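Local coordinates for protein secreted in xylem 3 (Fusarium oxysporum, PDB 5OD4) that probably acts as a secreted effector of a fungal plant pathogen that suppresses host immunity and can itself be recognised by the plant, at residues A[29-37]-A[46-54]. Numbering follows the deposited sequence. Where two conformers were deposited one is given.
With EDO (1,2-ethanediol), chain E; EDO (1,2-ethanediol), chain C.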
loop_
_atom_site.group_PDB
_atom_site.type_symbol
_atom_site.label_atom_id
_atom_site.label_comp_id
_atom_site.label_asym_id
_atom_site.label_seq_id
_atom_site.Cartn_x
_atom_site.Cartn_y
_atom_site.Cartn_z
ATOM N N ALA A 29 -0.654 -16.896 -14.834
ATOM C CA ALA A 29 -1.710 -17.350 -13.933
ATOM C C ALA A 29 -1.417 -17.023 -12.471
ATOM O O ALA A 29 -0.334 -17.274 -11.994
ATOM C CB ALA A 29 -1.891 -18.849 -14.081
ATOM N N ARG A 30 -2.418 -16.553 -11.772
ATOM C CA ARG A 30 -2.420 -16.442 -10.316
ATOM C C ARG A 30 -3.483 -17.346 -9.729
ATOM O O ARG A 30 -4.519 -17.566 -10.346
ATOM C CB ARG A 30 -2.894 -15.084 -9.847
ATOM C CG ARG A 30 -1.995 -13.949 -10.046
ATOM C CD ARG A 30 -1.963 -13.438 -11.427
ATOM N NE ARG A 30 -1.499 -12.094 -11.415
ATOM C CZ ARG A 30 -0.991 -11.447 -12.428
ATOM N NH1 ARG A 30 -0.712 -12.048 -13.556
ATOM N NH2 ARG A 30 -0.616 -10.170 -12.235
ATOM N N MET A 31 -3.265 -17.795 -8.513
ATOM C CA MET A 31 -4.314 -18.467 -7.745
ATOM C C MET A 31 -4.910 -17.433 -6.803
ATOM O O MET A 31 -4.239 -16.889 -5.919
ATOM C CB MET A 31 -3.739 -19.625 -6.949
ATOM C CG MET A 31 -3.077 -20.695 -7.770
ATOM S SD MET A 31 -4.048 -21.436 -9.111
ATOM C CE MET A 31 -5.313 -22.090 -8.099
ATOM N N LEU A 32 -6.177 -17.101 -7.009
ATOM C CA LEU A 32 -6.810 -16.017 -6.270
ATOM C C LEU A 32 -7.480 -16.554 -4.987
ATOM O O LEU A 32 -7.872 -17.719 -4.913
ATOM C CB LEU A 32 -7.831 -15.273 -7.134
ATOM C CG LEU A 32 -7.237 -14.644 -8.403
ATOM C CD1 LEU A 32 -8.353 -14.034 -9.213
ATOM C CD2 LEU A 32 -6.161 -13.619 -8.134
ATOM N N HIS A 33 -7.574 -15.710 -3.959
ATOM C CA HIS A 33 -8.128 -16.114 -2.643
ATOM C C HIS A 33 -8.965 -14.971 -2.109
ATOM O O HIS A 33 -8.587 -13.815 -2.230
ATOM C CB HIS A 33 -6.982 -16.437 -1.679
ATOM C CG HIS A 33 -7.369 -17.159 -0.427
ATOM N ND1 HIS A 33 -7.130 -18.500 -0.246
ATOM C CD2 HIS A 33 -7.878 -16.711 0.739
ATOM C CE1 HIS A 33 -7.533 -18.852 0.965
ATOM N NE2 HIS A 33 -7.975 -17.777 1.585
ATOM N N ARG A 34 -10.082 -15.293 -1.461
ATOM C CA ARG A 34 -10.998 -14.273 -0.917
ATOM C C ARG A 34 -10.448 -13.545 0.314
ATOM O O ARG A 34 -10.915 -12.462 0.652
ATOM C CB ARG A 34 -12.349 -14.898 -0.543
ATOM C CG ARG A 34 -13.069 -15.667 -1.649
ATOM C CD ARG A 34 -14.442 -16.173 -1.203
ATOM N NE ARG A 34 -14.377 -17.171 -0.118
ATOM C CZ ARG A 34 -14.443 -16.924 1.196
ATOM N NH1 ARG A 34 -14.568 -15.686 1.676
ATOM N NH2 ARG A 34 -14.373 -17.939 2.056
ATOM N N ASP A 35 -9.478 -14.174 0.972
ATOM C CA ASP A 35 -8.906 -13.732 2.257
ATOM C C ASP A 35 -7.353 -14.064 2.417
ATOM O O ASP A 35 -6.980 -14.883 3.230
ATOM C CB ASP A 35 -9.754 -14.362 3.375
ATOM C CG ASP A 35 -9.699 -13.597 4.688
ATOM O OD1 ASP A 35 -9.294 -12.400 4.706
ATOM O OD2 ASP A 35 -10.090 -14.200 5.710
ATOM N N PRO A 36 -6.456 -13.469 1.599
ATOM C CA PRO A 36 -5.010 -13.752 1.625
ATOM C C PRO A 36 -4.307 -13.266 2.912
ATOM O O PRO A 36 -4.844 -12.433 3.649
ATOM C CB PRO A 36 -4.455 -13.066 0.361
ATOM C CG PRO A 36 -5.657 -12.507 -0.355
ATOM C CD PRO A 36 -6.769 -12.393 0.653
ATOM N N PRO A 37 -3.112 -13.819 3.239
ATOM C CA PRO A 37 -2.557 -13.548 4.582
ATOM C C PRO A 37 -2.105 -12.131 4.785
ATOM O O PRO A 37 -1.433 -11.552 3.972
ATOM C CB PRO A 37 -1.323 -14.495 4.640
ATOM C CG PRO A 37 -1.652 -15.583 3.685
ATOM C CD PRO A 37 -2.338 -14.873 2.562
ATOM N N LEU A 46 1.301 -2.267 12.664
ATOM C CA LEU A 46 0.173 -2.618 11.810
ATOM C C LEU A 46 0.551 -3.817 10.969
ATOM O O LEU A 46 1.724 -4.157 10.811
ATOM C CB LEU A 46 -0.217 -1.440 10.905
ATOM C CG LEU A 46 -0.554 -0.155 11.632
ATOM C CD1 LEU A 46 -0.781 0.941 10.598
ATOM C CD2 LEU A 46 -1.748 -0.314 12.554
ATOM N N ASN A 47 -0.499 -4.425 10.409
ATOM C CA ASN A 47 -0.364 -5.472 9.418
ATOM C C ASN A 47 -0.817 -4.983 8.047
ATOM O O ASN A 47 -1.580 -4.011 7.944
ATOM C CB ASN A 47 -1.156 -6.696 9.818
ATOM C CG ASN A 47 -0.646 -7.343 11.096
ATOM O OD1 ASN A 47 0.547 -7.337 11.347
ATOM N ND2 ASN A 47 -1.551 -7.955 11.837
ATOM N N HIS A 48 -0.381 -5.675 6.992
ATOM C CA HIS A 48 -0.757 -5.311 5.642
ATOM C C HIS A 48 -0.849 -6.539 4.772
ATOM O O HIS A 48 -0.264 -7.588 5.064
ATOM C CB HIS A 48 0.234 -4.303 5.024
ATOM C CG HIS A 48 1.530 -4.913 4.577
ATOM N ND1 HIS A 48 2.386 -5.613 5.395
ATOM C CD2 HIS A 48 2.084 -4.941 3.344
ATOM C CE1 HIS A 48 3.413 -6.035 4.670
ATOM N NE2 HIS A 48 3.268 -5.632 3.427
ATOM N N ARG A 49 -1.559 -6.408 3.648
ATOM C CA ARG A 49 -1.499 -7.414 2.605
ATOM C C ARG A 49 -1.643 -6.739 1.263
ATOM O O ARG A 49 -2.365 -5.760 1.124
ATOM C CB ARG A 49 -2.537 -8.523 2.797
ATOM C CG ARG A 49 -3.956 -8.035 2.959
ATOM C CD ARG A 49 -4.899 -9.204 3.151
ATOM N NE ARG A 49 -6.272 -8.740 3.193
ATOM C CZ ARG A 49 -7.296 -9.504 3.483
ATOM N NH1 ARG A 49 -7.138 -10.785 3.791
ATOM N NH2 ARG A 49 -8.498 -8.972 3.497
ATOM N N ILE A 50 -0.950 -7.296 0.273
ATOM C CA ILE A 50 -0.912 -6.810 -1.100
ATOM C C ILE A 50 -1.271 -7.998 -1.965
ATOM O O ILE A 50 -0.601 -9.031 -1.897
ATOM C CB ILE A 50 0.481 -6.265 -1.462
ATOM C CG1 ILE A 50 0.932 -5.148 -0.503
ATOM C CG2 ILE A 50 0.482 -5.797 -2.900
ATOM C CD1 ILE A 50 2.395 -4.795 -0.599
ATOM N N TYR A 51 -2.348 -7.892 -2.727
ATOM C CA TYR A 51 -2.889 -9.049 -3.423
ATOM C C TYR A 51 -3.679 -8.624 -4.617
ATOM O O TYR A 51 -3.791 -7.449 -4.902
ATOM C CB TYR A 51 -3.704 -9.920 -2.461
ATOM C CG TYR A 51 -4.913 -9.254 -1.868
ATOM C CD1 TYR A 51 -4.801 -8.371 -0.794
ATOM C CD2 TYR A 51 -6.174 -9.523 -2.337
ATOM C CE1 TYR A 51 -5.914 -7.784 -0.217
ATOM C CE2 TYR A 51 -7.297 -8.971 -1.741
ATOM C CZ TYR A 51 -7.170 -8.112 -0.681
ATOM O OH TYR A 51 -8.298 -7.588 -0.081
ATOM N N GLU A 52 -4.220 -9.602 -5.340
ATOM C CA GLU A 52 -5.085 -9.333 -6.485
ATOM C C GLU A 52 -6.435 -9.991 -6.296
ATOM O O GLU A 52 -6.562 -11.013 -5.614
ATOM C CB GLU A 52 -4.431 -9.802 -7.788
ATOM C CG GLU A 52 -3.174 -8.949 -8.078
ATOM C CD GLU A 52 -2.155 -9.610 -8.996
ATOM O OE1 GLU A 52 -2.102 -10.858 -9.036
ATOM O OE2 GLU A 52 -1.474 -8.869 -9.747
ATOM N N ARG A 53 -7.458 -9.387 -6.904
ATOM C CA ARG A 53 -8.794 -9.928 -6.933
ATOM C C ARG A 53 -9.377 -9.771 -8.303
ATOM O O ARG A 53 -9.039 -8.882 -9.060
ATOM C CB ARG A 53 -9.682 -9.286 -5.878
ATOM C CG ARG A 53 -10.051 -7.840 -6.037
ATOM C CD ARG A 53 -11.291 -7.469 -5.210
ATOM N NE ARG A 53 -11.018 -7.460 -3.773
ATOM C CZ ARG A 53 -11.014 -6.383 -2.960
ATOM N NH1 ARG A 53 -10.743 -6.539 -1.667
ATOM N NH2 ARG A 53 -11.260 -5.148 -3.401
ATOM N N SER A 54 -10.303 -10.651 -8.633
ATOM C CA SER A 54 -10.979 -10.572 -9.911
ATOM C C SER A 54 -12.035 -9.446 -9.961
ATOM O O SER A 54 -12.671 -9.182 -8.950
ATOM C CB SER A 54 -11.675 -11.884 -10.211
ATOM O OG SER A 54 -10.759 -12.923 -10.382
HETATM C C1 EDO E . -4.654 -13.704 -3.608
HETATM O O1 EDO E . -5.882 -13.306 -4.268
HETATM C C2 EDO E . -3.431 -13.636 -4.539
HETATM O O2 EDO E . -3.124 -12.276 -4.885
HETATM C C1 EDO C . 1.886 -9.045 2.203
HETATM O O1 EDO C . 0.900 -9.338 1.152
HETATM C C2 EDO C . 3.315 -9.525 1.971
HETATM O O2 EDO C . 3.740 -9.001 0.726
HETATM O O HOH W 1 -8.809 -12.096 -4.143
HETATM O O HOH W 2 -10.462 -9.473 -0.210
#
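Arg49 of strand 47-53 reaches out to Asp35 and Pro36 in segment 29-37, part of the loop between strands 17-21 and 39-40, which runs beside this strand of the Avr2 beta-sandwich. From CB outward, Arg49 meets the loop atom by atom: CB lies 3.4 Å from Pro37 O, CG continues with the chain extended, CD passes 3.3 Å from Pro36 O, and NE, still on the straight chain, forms a salt bridge with Asp64 OD2 of the adjacent strand 60-66. At the tip, NH1 donates twice, to Pro36 O (2.8 Å) on a lone pair and to Asp35 OD1 in a nearly straight hydrogen bond (N-H...O 170°) that is part of a salt bridge. Both acceptors lie near the guanidinium plane, yet the Asp35 carboxylate is turned 80° from it and is met on its anti side. In the conformer given, Pro36 CG lies over one face of the Tyr51 ring, 4.0 Å from its centroid, a CH-pi contact, while the Tyr51 hydroxyl is hydrogen-bonded to Asp64 OD2. At the far end, Arg30 bends at chi2 (77°) and grips Glu52 side-on: NE meets OE1 at 2.7 Å and NH2 meets OE2 at 2.9 Å, both on syn sides.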